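Local atomic coordinates of protein-L-isoaspartate O-methyltransferase beta-aspartate methyltransferase (Plasmodium falciparum, PDB entry 2PBF), a protein that probably repairs age-damaged proteins by transferring a methyl group from S-adenosyl-L-methionine to the side-chain carboxyl group of L-isoaspartyl residues. Residues 190-203 / 212-224. Numbering follows the deposited sequence.
With SAH (S-adenosyl-L-homocysteine), chain C.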
ATOM      1  N   ILE A 190       6.698   4.445  -4.108  1.00 30.24           N
ATOM      2  CA  ILE A 190       5.615   5.392  -4.382  1.00 29.93           C
ATOM      3  C   ILE A 190       5.293   6.110  -3.078  1.00 29.72           C
ATOM      4  O   ILE A 190       4.950   5.486  -2.086  1.00 28.87           O
ATOM      5  CB  ILE A 190       4.347   4.639  -4.895  1.00 29.76           C
ATOM      6  CG1 ILE A 190       4.587   4.038  -6.281  1.00 29.53           C
ATOM      7  CG2 ILE A 190       3.074   5.531  -4.844  1.00 31.73           C
ATOM      8  CD1 ILE A 190       4.860   5.064  -7.365  1.00 34.92           C
ATOM      9  N   ILE A 191       5.419   7.428  -3.077  1.00 30.16           N
ATOM     10  CA  ILE A 191       5.281   8.171  -1.842  1.00 31.02           C
ATOM     11  C   ILE A 191       4.827   9.609  -2.084  1.00 30.54           C
ATOM     12  O   ILE A 191       5.340  10.266  -2.976  1.00 30.43           O
ATOM     13  CB  ILE A 191       6.630   8.146  -1.030  1.00 30.47           C
ATOM     14  CG1 ILE A 191       6.536   9.012   0.223  1.00 30.45           C
ATOM     15  CG2 ILE A 191       7.841   8.514  -1.932  1.00 32.49           C
ATOM     16  CD1 ILE A 191       7.730   8.847   1.172  1.00 30.81           C
ATOM     17  N   PRO A 192       3.845  10.096  -1.295  1.00 30.86           N
ATOM     18  CA  PRO A 192       3.557  11.540  -1.377  1.00 30.88           C
ATOM     19  C   PRO A 192       4.558  12.338  -0.537  1.00 31.80           C
ATOM     20  O   PRO A 192       4.808  11.984   0.603  1.00 31.46           O
ATOM     21  CB  PRO A 192       2.143  11.654  -0.791  1.00 30.11           C
ATOM     22  CG  PRO A 192       1.656  10.183  -0.606  1.00 29.49           C
ATOM     23  CD  PRO A 192       2.929   9.423  -0.354  1.00 30.51           C
ATOM     24  N   ILE A 193       5.124  13.400  -1.106  1.00 33.49           N
ATOM     25  CA  ILE A 193       6.009  14.311  -0.353  1.00 35.85           C
ATOM     26  C   ILE A 193       5.470  15.757  -0.428  1.00 36.93           C
ATOM     27  O   ILE A 193       5.154  16.237  -1.520  1.00 37.85           O
ATOM     28  CB  ILE A 193       7.489  14.191  -0.819  1.00 36.21           C
ATOM     29  CG1 ILE A 193       7.984  12.732  -0.664  1.00 36.84           C
ATOM     30  CG2 ILE A 193       8.421  15.169  -0.038  1.00 35.54           C
ATOM     31  CD1 ILE A 193       9.096  12.333  -1.585  1.00 37.98           C
ATOM     32  N   GLU A 194       5.306  16.407   0.724  1.00 38.56           N
ATOM     33  CA  GLU A 194       4.954  17.840   0.772  1.00 40.76           C
ATOM     34  C   GLU A 194       6.001  18.664   0.022  1.00 41.16           C
ATOM     35  O   GLU A 194       7.174  18.760   0.425  1.00 42.35           O
ATOM     36  CB  GLU A 194       4.901  18.392   2.188  1.00 40.75           C
ATOM     37  CG  GLU A 194       4.066  17.689   3.225  1.00 42.52           C
ATOM     38  CD  GLU A 194       4.272  18.307   4.629  1.00 43.39           C
ATOM     39  OE1 GLU A 194       4.979  19.346   4.748  1.00 46.41           O
ATOM     40  OE2 GLU A 194       3.719  17.767   5.613  1.00 46.37           O
ATOM     41  N   GLU A 195       5.574  19.247  -1.076  1.00 41.33           N
ATOM     42  CA  GLU A 195       6.437  20.094  -1.857  1.00 41.61           C
ATOM     43  C   GLU A 195       5.746  21.446  -1.968  1.00 40.98           C
ATOM     44  O   GLU A 195       4.774  21.594  -2.730  1.00 41.02           O
ATOM     45  CB  GLU A 195       6.602  19.471  -3.222  1.00 42.03           C
ATOM     46  CG  GLU A 195       7.578  20.179  -4.114  1.00 44.68           C
ATOM     47  CD  GLU A 195       7.947  19.305  -5.263  1.00 46.11           C
ATOM     48  OE1 GLU A 195       7.527  19.627  -6.396  1.00 46.15           O
ATOM     49  OE2 GLU A 195       8.616  18.273  -4.999  1.00 48.52           O
ATOM     50  N   ASP A 196       6.254  22.399  -1.183  1.00 39.71           N
ATOM     51  CA  ASP A 196       5.689  23.743  -1.003  1.00 39.10           C
ATOM     52  C   ASP A 196       4.221  23.673  -0.567  1.00 38.21           C
ATOM     53  O   ASP A 196       3.948  23.370   0.603  1.00 38.57           O
ATOM     54  CB  ASP A 196       5.912  24.625  -2.236  1.00 39.33           C
ATOM     55  N   TYR A 197       3.292  23.887  -1.501  1.00 36.53           N
ATOM     56  CA  TYR A 197       1.859  24.016  -1.168  1.00 35.39           C
ATOM     57  C   TYR A 197       1.010  22.871  -1.664  1.00 34.79           C
ATOM     58  O   TYR A 197      -0.212  22.984  -1.696  1.00 34.27           O
ATOM     59  CB  TYR A 197       1.279  25.339  -1.718  1.00 35.65           C
ATOM     60  CG  TYR A 197       1.879  26.510  -1.026  1.00 35.15           C
ATOM     61  CD1 TYR A 197       1.436  26.901   0.244  1.00 34.22           C
ATOM     62  CD2 TYR A 197       2.952  27.175  -1.600  1.00 35.97           C
ATOM     63  CE1 TYR A 197       2.027  27.955   0.885  1.00 36.04           C
ATOM     64  CE2 TYR A 197       3.559  28.215  -0.967  1.00 35.73           C
ATOM     65  CZ  TYR A 197       3.102  28.604   0.259  1.00 35.71           C
ATOM     66  OH  TYR A 197       3.734  29.650   0.840  1.00 35.87           O
ATOM     67  N   THR A 198       1.652  21.783  -2.068  1.00 33.98           N
ATOM     68  CA  THR A 198       0.942  20.572  -2.419  1.00 33.83           C
ATOM     69  C   THR A 198       1.586  19.337  -1.785  1.00 33.29           C
ATOM     70  O   THR A 198       2.670  19.426  -1.191  1.00 32.94           O
ATOM     71  CB  THR A 198       0.783  20.411  -3.956  1.00 33.69           C
ATOM     72  OG1 THR A 198       2.042  20.098  -4.552  1.00 34.80           O
ATOM     73  CG2 THR A 198       0.235  21.681  -4.579  1.00 32.93           C
ATOM     74  N   GLN A 199       0.866  18.212  -1.818  1.00 32.76           N
ATOM     75  CA  GLN A 199       1.496  16.907  -1.627  1.00 32.36           C
ATOM     76  C   GLN A 199       1.688  16.339  -3.022  1.00 31.90           C
ATOM     77  O   GLN A 199       0.759  16.345  -3.822  1.00 31.86           O
ATOM     78  CB  GLN A 199       0.647  15.993  -0.749  1.00 32.36           C
ATOM     79  CG  GLN A 199       0.457  16.521   0.676  1.00 32.57           C
ATOM     80  CD  GLN A 199      -0.669  15.844   1.440  1.00 33.40           C
ATOM     81  OE1 GLN A 199      -1.598  15.290   0.859  1.00 35.54           O
ATOM     82  NE2 GLN A 199      -0.591  15.900   2.763  1.00 36.05           N
ATOM     83  N   VAL A 200       2.906  15.907  -3.315  1.00 32.15           N
ATOM     84  CA  VAL A 200       3.274  15.424  -4.640  1.00 32.91           C
ATOM     85  C   VAL A 200       3.628  13.945  -4.602  1.00 32.46           C
ATOM     86  O   VAL A 200       4.558  13.530  -3.907  1.00 32.41           O
ATOM     87  CB  VAL A 200       4.464  16.231  -5.274  1.00 33.22           C
ATOM     88  CG1 VAL A 200       4.703  15.777  -6.710  1.00 34.87           C
ATOM     89  CG2 VAL A 200       4.187  17.737  -5.266  1.00 32.89           C
ATOM     90  N   LEU A 201       2.898  13.160  -5.378  1.00 32.92           N
ATOM     91  CA  LEU A 201       3.179  11.741  -5.473  1.00 33.68           C
ATOM     92  C   LEU A 201       4.416  11.500  -6.316  1.00 34.24           C
ATOM     93  O   LEU A 201       4.440  11.865  -7.488  1.00 34.97           O
ATOM     94  CB  LEU A 201       1.980  10.962  -6.045  1.00 33.61           C
ATOM     95  CG  LEU A 201       2.018   9.437  -5.861  1.00 31.92           C
ATOM     96  CD1 LEU A 201       1.657   9.048  -4.427  1.00 28.42           C
ATOM     97  CD2 LEU A 201       1.062   8.813  -6.844  1.00 31.40           C
ATOM     98  N   TYR A 202       5.416  10.865  -5.701  1.00 34.64           N
ATOM     99  CA  TYR A 202       6.706  10.564  -6.312  1.00 35.78           C
ATOM    100  C   TYR A 202       6.894   9.078  -6.567  1.00 36.12           C
ATOM    101  O   TYR A 202       6.539   8.240  -5.741  1.00 36.21           O
ATOM    102  CB  TYR A 202       7.856  11.050  -5.410  1.00 36.29           C
ATOM    103  CG  TYR A 202       8.259  12.472  -5.666  1.00 36.98           C
ATOM    104  CD1 TYR A 202       7.606  13.529  -5.040  1.00 35.60           C
ATOM    105  CD2 TYR A 202       9.291  12.763  -6.563  1.00 39.93           C
ATOM    106  CE1 TYR A 202       7.967  14.834  -5.288  1.00 39.00           C
ATOM    107  CE2 TYR A 202       9.669  14.059  -6.831  1.00 39.70           C
ATOM    108  CZ  TYR A 202       9.010  15.098  -6.196  1.00 40.65           C
ATOM    109  OH  TYR A 202       9.409  16.391  -6.471  1.00 40.66           O
ATOM    110  N   GLU A 203       7.453   8.758  -7.717  1.00 36.64           N
ATOM    111  CA  GLU A 203       7.970   7.422  -7.969  1.00 37.94           C
ATOM    112  C   GLU A 203       9.506   7.435  -7.952  1.00 38.68           C
ATOM    113  O   GLU A 203      10.160   8.028  -8.820  1.00 38.72           O
ATOM    114  CB  GLU A 203       7.430   6.868  -9.281  1.00 37.87           C
ATOM    115  CG  GLU A 203       7.955   5.491  -9.618  1.00 39.19           C
ATOM    116  CD  GLU A 203       7.388   4.992 -10.914  1.00 42.62           C
ATOM    117  OE1 GLU A 203       6.147   4.822 -10.998  1.00 42.59           O
ATOM    118  OE2 GLU A 203       8.190   4.779 -11.854  1.00 43.86           O
ATOM    119  N   ILE A 212      16.594   7.573  -8.843  1.00 53.73           N
ATOM    120  CA  ILE A 212      15.977   8.532  -9.763  1.00 53.36           C
ATOM    121  C   ILE A 212      14.559   8.934  -9.322  1.00 53.00           C
ATOM    122  O   ILE A 212      13.662   8.092  -9.167  1.00 52.93           O
ATOM    123  CB  ILE A 212      16.083   8.118 -11.269  1.00 53.88           C
ATOM    124  CG1 ILE A 212      14.903   7.265 -11.729  1.00 53.95           C
ATOM    125  CG2 ILE A 212      17.432   7.444 -11.570  1.00 53.63           C
ATOM    126  CD1 ILE A 212      14.378   7.665 -13.097  1.00 55.50           C
ATOM    127  N   LYS A 213      14.381  10.231  -9.089  1.00 52.56           N
ATOM    128  CA  LYS A 213      13.152  10.760  -8.506  1.00 52.19           C
ATOM    129  C   LYS A 213      12.231  11.250  -9.619  1.00 51.57           C
ATOM    130  O   LYS A 213      12.660  11.995 -10.508  1.00 51.63           O
ATOM    131  CB  LYS A 213      13.489  11.884  -7.538  1.00 52.57           C
ATOM    132  CG  LYS A 213      12.865  11.753  -6.181  1.00 53.28           C
ATOM    133  CD  LYS A 213      13.266  12.909  -5.269  1.00 54.76           C
ATOM    134  CE  LYS A 213      14.610  12.665  -4.570  1.00 55.50           C
ATOM    135  NZ  LYS A 213      14.827  13.653  -3.467  1.00 55.42           N
ATOM    136  N   ASP A 214      10.977  10.809  -9.579  1.00 50.13           N
ATOM    137  CA  ASP A 214      10.032  11.051 -10.666  1.00 49.11           C
ATOM    138  C   ASP A 214       8.760  11.682 -10.113  1.00 48.04           C
ATOM    139  O   ASP A 214       7.967  11.022  -9.428  1.00 47.48           O
ATOM    140  CB  ASP A 214       9.728   9.734 -11.378  1.00 49.45           C
ATOM    141  CG  ASP A 214       9.031   9.913 -12.709  1.00 50.89           C
ATOM    142  OD1 ASP A 214       8.607  11.042 -13.059  1.00 51.70           O
ATOM    143  OD2 ASP A 214       8.909   8.886 -13.415  1.00 53.08           O
ATOM    144  N   ARG A 215       8.590  12.967 -10.411  1.00 46.71           N
ATOM    145  CA  ARG A 215       7.504  13.784  -9.884  1.00 46.04           C
ATOM    146  C   ARG A 215       6.239  13.461 -10.675  1.00 44.84           C
ATOM    147  O   ARG A 215       6.175  13.729 -11.873  1.00 45.10           O
ATOM    148  CB  ARG A 215       7.882  15.274 -10.016  1.00 46.29           C
ATOM    149  CG  ARG A 215       7.217  16.195  -8.982  1.00 47.66           C
ATOM    150  CD  ARG A 215       7.302  17.724  -9.272  1.00 47.20           C
ATOM    151  NE  ARG A 215       6.025  18.350  -8.905  1.00 49.32           N
ATOM    152  CZ  ARG A 215       4.968  18.440  -9.721  1.00 51.13           C
ATOM    153  NH1 ARG A 215       5.046  18.004 -10.974  1.00 52.59           N
ATOM    154  NH2 ARG A 215       3.831  18.976  -9.294  1.00 51.59           N
ATOM    155  N   LEU A 216       5.239  12.874 -10.028  1.00 43.51           N
ATOM    156  CA  LEU A 216       4.065  12.391 -10.771  1.00 42.66           C
ATOM    157  C   LEU A 216       2.987  13.455 -10.888  1.00 42.56           C
ATOM    158  O   LEU A 216       2.870  14.101 -11.920  1.00 43.00           O
ATOM    159  CB  LEU A 216       3.516  11.070 -10.197  1.00 41.72           C
ATOM    160  CG  LEU A 216       4.425   9.832 -10.362  1.00 40.85           C
ATOM    161  CD1 LEU A 216       3.734   8.585  -9.839  1.00 36.97           C
ATOM    162  CD2 LEU A 216       4.901   9.615 -11.816  1.00 37.72           C
ATOM    163  N   PHE A 217       2.203  13.636  -9.833  1.00 42.11           N
ATOM    164  CA  PHE A 217       1.211  14.707  -9.781  1.00 41.28           C
ATOM    165  C   PHE A 217       0.782  14.979  -8.339  1.00 39.99           C
ATOM    166  O   PHE A 217       1.144  14.236  -7.419  1.00 38.77           O
ATOM    167  CB  PHE A 217       0.002  14.353 -10.647  1.00 42.05           C
ATOM    168  CG  PHE A 217      -0.462  12.950 -10.472  1.00 43.24           C
ATOM    169  CD1 PHE A 217      -1.089  12.555  -9.296  1.00 43.81           C
ATOM    170  CD2 PHE A 217      -0.268  12.014 -11.478  1.00 46.48           C
ATOM    171  CE1 PHE A 217      -1.513  11.265  -9.125  1.00 44.43           C
ATOM    172  CE2 PHE A 217      -0.686  10.705 -11.314  1.00 45.76           C
ATOM    173  CZ  PHE A 217      -1.307  10.334 -10.133  1.00 45.53           C
ATOM    174  N   ASP A 218       0.001  16.048  -8.161  1.00 39.09           N
ATOM    175  CA  ASP A 218      -0.479  16.456  -6.864  1.00 38.09           C
ATOM    176  C   ASP A 218      -1.537  15.487  -6.338  1.00 37.30           C
ATOM    177  O   ASP A 218      -2.359  14.978  -7.097  1.00 36.88           O
ATOM    178  CB  ASP A 218      -1.009  17.883  -6.921  1.00 38.36           C
ATOM    179  CG  ASP A 218       0.041  18.867  -7.394  1.00 40.72           C
ATOM    180  OD1 ASP A 218       1.208  18.730  -6.956  1.00 42.15           O
ATOM    181  OD2 ASP A 218      -0.292  19.756  -8.220  1.00 43.39           O
ATOM    182  N   VAL A 219      -1.488  15.239  -5.032  1.00 36.01           N
ATOM    183  CA  VAL A 219      -2.366  14.274  -4.384  1.00 35.64           C
ATOM    184  C   VAL A 219      -2.807  14.797  -3.026  1.00 35.45           C
ATOM    185  O   VAL A 219      -2.306  15.810  -2.556  1.00 35.24           O
ATOM    186  CB  VAL A 219      -1.687  12.869  -4.214  1.00 35.67           C
ATOM    187  CG1 VAL A 219      -1.635  12.116  -5.530  1.00 35.70           C
ATOM    188  CG2 VAL A 219      -0.293  12.969  -3.593  1.00 34.54           C
ATOM    189  N   CYS A 220      -3.765  14.109  -2.412  1.00 35.64           N
ATOM    190  CA  CYS A 220      -4.231  14.411  -1.066  1.00 35.11           C
ATOM    191  C   CYS A 220      -4.198  13.131  -0.200  1.00 36.27           C
ATOM    192  O   CYS A 220      -4.977  12.190  -0.413  1.00 36.36           O
ATOM    193  CB  CYS A 220      -5.642  15.016  -1.120  1.00 35.18           C
ATOM    194  SG  CYS A 220      -5.706  16.579  -2.063  1.00 34.57           S
ATOM    195  N   PHE A 221      -3.271  13.101   0.758  1.00 36.26           N
ATOM    196  CA  PHE A 221      -3.100  11.969   1.651  1.00 36.65           C
ATOM    197  C   PHE A 221      -3.084  12.439   3.089  1.00 36.43           C
ATOM    198  O   PHE A 221      -2.737  13.576   3.355  1.00 36.75           O
ATOM    199  CB  PHE A 221      -1.776  11.276   1.371  1.00 36.45           C
ATOM    200  CG  PHE A 221      -1.806  10.327   0.210  1.00 37.45           C
ATOM    201  CD1 PHE A 221      -1.882   8.942   0.427  1.00 38.03           C
ATOM    202  CD2 PHE A 221      -1.719  10.797  -1.092  1.00 36.39           C
ATOM    203  CE1 PHE A 221      -1.894   8.054  -0.623  1.00 38.03           C
ATOM    204  CE2 PHE A 221      -1.731   9.919  -2.162  1.00 36.66           C
ATOM    205  CZ  PHE A 221      -1.809   8.547  -1.940  1.00 38.27           C
ATOM    206  N   VAL A 222      -3.449  11.557   4.010  1.00 37.00           N
ATOM    207  CA  VAL A 222      -3.216  11.803   5.427  1.00 37.62           C
ATOM    208  C   VAL A 222      -1.685  11.925   5.624  1.00 37.74           C
ATOM    209  O   VAL A 222      -0.902  11.428   4.807  1.00 36.48           O
ATOM    210  CB  VAL A 222      -3.854  10.704   6.369  1.00 37.94           C
ATOM    211  CG1 VAL A 222      -5.104  10.042   5.742  1.00 39.09           C
ATOM    212  CG2 VAL A 222      -2.858   9.630   6.755  1.00 37.04           C
ATOM    213  N   SER A 223      -1.275  12.583   6.702  1.00 38.26           N
ATOM    214  CA  SER A 223       0.143  12.817   6.992  1.00 39.25           C
ATOM    215  C   SER A 223       0.918  11.601   7.552  1.00 39.44           C
ATOM    216  O   SER A 223       0.411  10.862   8.417  1.00 39.76           O
ATOM    217  CB  SER A 223       0.271  13.987   7.969  1.00 39.41           C
ATOM    218  OG  SER A 223       1.633  14.334   8.115  1.00 40.52           O
ATOM    219  N   LEU A 224       2.151  11.418   7.074  1.00 39.73           N
ATOM    220  CA  LEU A 224       3.072  10.426   7.655  1.00 40.17           C
ATOM    221  C   LEU A 224       3.724  11.011   8.917  1.00 41.30           C
ATOM    222  O   LEU A 224       4.710  11.744   8.826  1.00 42.22           O
ATOM    223  CB  LEU A 224       4.139   9.994   6.639  1.00 39.97           C
ATOM    224  CG  LEU A 224       5.006   8.794   7.009  1.00 39.04           C
ATOM    225  CD1 LEU A 224       4.200   7.514   6.922  1.00 37.51           C
ATOM    226  CD2 LEU A 224       6.243   8.737   6.114  1.00 39.23           C
TER
HETATM  227  N   SAH C 301      -3.274   2.318   2.541  1.00 26.69           N
HETATM  228  CA  SAH C 301      -4.165   2.775   3.638  1.00 25.82           C
HETATM  229  CB  SAH C 301      -3.937   4.246   3.876  1.00 25.87           C
HETATM  230  CG  SAH C 301      -4.464   4.605   5.259  1.00 26.37           C
HETATM  231  SD  SAH C 301      -4.215   6.343   5.630  1.00 30.06           S
HETATM  232  C   SAH C 301      -5.647   2.488   3.379  1.00 26.11           C
HETATM  233  O   SAH C 301      -6.119   2.743   2.269  1.00 24.73           O
HETATM  234  OXT SAH C 301      -6.382   1.995   4.273  1.00 24.57           O
HETATM  235  C5' SAH C 301      -2.455   6.232   6.038  1.00 30.80           C
HETATM  236  C4' SAH C 301      -2.100   5.374   7.253  1.00 30.88           C
HETATM  237  O4' SAH C 301      -0.773   5.672   7.585  1.00 32.06           O
HETATM  238  C3' SAH C 301      -2.911   5.598   8.522  1.00 30.09           C
HETATM  239  O3' SAH C 301      -3.532   4.378   8.894  1.00 28.25           O
HETATM  240  C2' SAH C 301      -1.895   6.067   9.552  1.00 30.61           C
HETATM  241  O2' SAH C 301      -2.167   5.567  10.842  1.00 30.16           O
HETATM  242  C1' SAH C 301      -0.611   5.499   8.984  1.00 30.67           C
HETATM  243  N9  SAH C 301       0.632   6.204   9.366  1.00 31.12           N
HETATM  244  C8  SAH C 301       0.788   7.554   9.505  1.00 31.73           C
HETATM  245  N7  SAH C 301       2.083   7.797   9.808  1.00 32.36           N
HETATM  246  C5  SAH C 301       2.757   6.628   9.893  1.00 29.82           C
HETATM  247  C6  SAH C 301       4.084   6.311  10.203  1.00 31.26           C
HETATM  248  N6  SAH C 301       4.990   7.234  10.498  1.00 29.90           N
HETATM  249  N1  SAH C 301       4.484   5.000  10.176  1.00 32.96           N
HETATM  250  C2  SAH C 301       3.571   4.006   9.879  1.00 30.97           C
HETATM  251  N3  SAH C 301       2.272   4.344   9.595  1.00 30.07           N
HETATM  252  C4  SAH C 301       1.858   5.629   9.599  1.00 29.94           C
HETATM  253  O   HOH W   1      11.620   7.028 -10.887  1.00 37.49           O
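The antiparallel beta hairpin that closes one side of the Rossmann-like methyltransferase sheet takes its register here from the non-hydrogen-bonded pairs Val200-Asp218 and Tyr202-Arg215 and the hydrogen-bonded pair Glu203-Asp214. Strand order 3-2-1-4-5-6-7 across the sheet matches the exchange of the last two strands known for the PCMT family. Between the first two pairs Leu201 stands against both Leu216 and Phe217, a beta bulge: Leu201 O accepts from Leu216 N (2.8 Å), while Leu201 N donates to Phe217 O.

On the side of Val200 and Tyr202, Arg215 lays its CA over one face of the Tyr202 ring and its CG 3.4 Å from Val200 CG1, which also lies over the guanidinium. Glu195 divides its carboxylate: OE2 receives Tyr202 OH with its syn lone pair, whereas OE1 meets Arg215 NE at the guanidinium edge in a salt bridge whose hydrogen bond is weak and bent (3.2 Å, 133°). Thr198 OG1 donates to Asp218 OD1 from above the carboxylate plane (2.9 Å); Arg215 NH2 pairs with the same oxygen at longer range, completing a Glu195-Arg215-Asp218 network.

The face of Leu201 and Val219 has an apolar middle: Leu201 CD2 meets Leu216 CD1 (4.0 Å), and Leu201 CB packs on Val219 CG1. Charged Glu203 and Asp214 lie at one end, Glu203 OE1 salt-bridged to Arg73. Helix 64-74 adds Leu69 against Phe217 and Met66 against Phe221. Pro192 CG sits 3.5 Å from the Phe221 ring centroid, 15° off the normal, a CH-pi contact over the face.

After Phe221 the chain runs to the S-adenosyl-L-homocysteine pocket, where Leu224 CD1 approaches the adenine C5 (3.4 Å). Gln199's extended chain carries its amide to Phe221's backbone: NE2 donates to Phe221 O, and OE1 accepts a nearly straight bond from Phe221 N (2.8 Å, 174°).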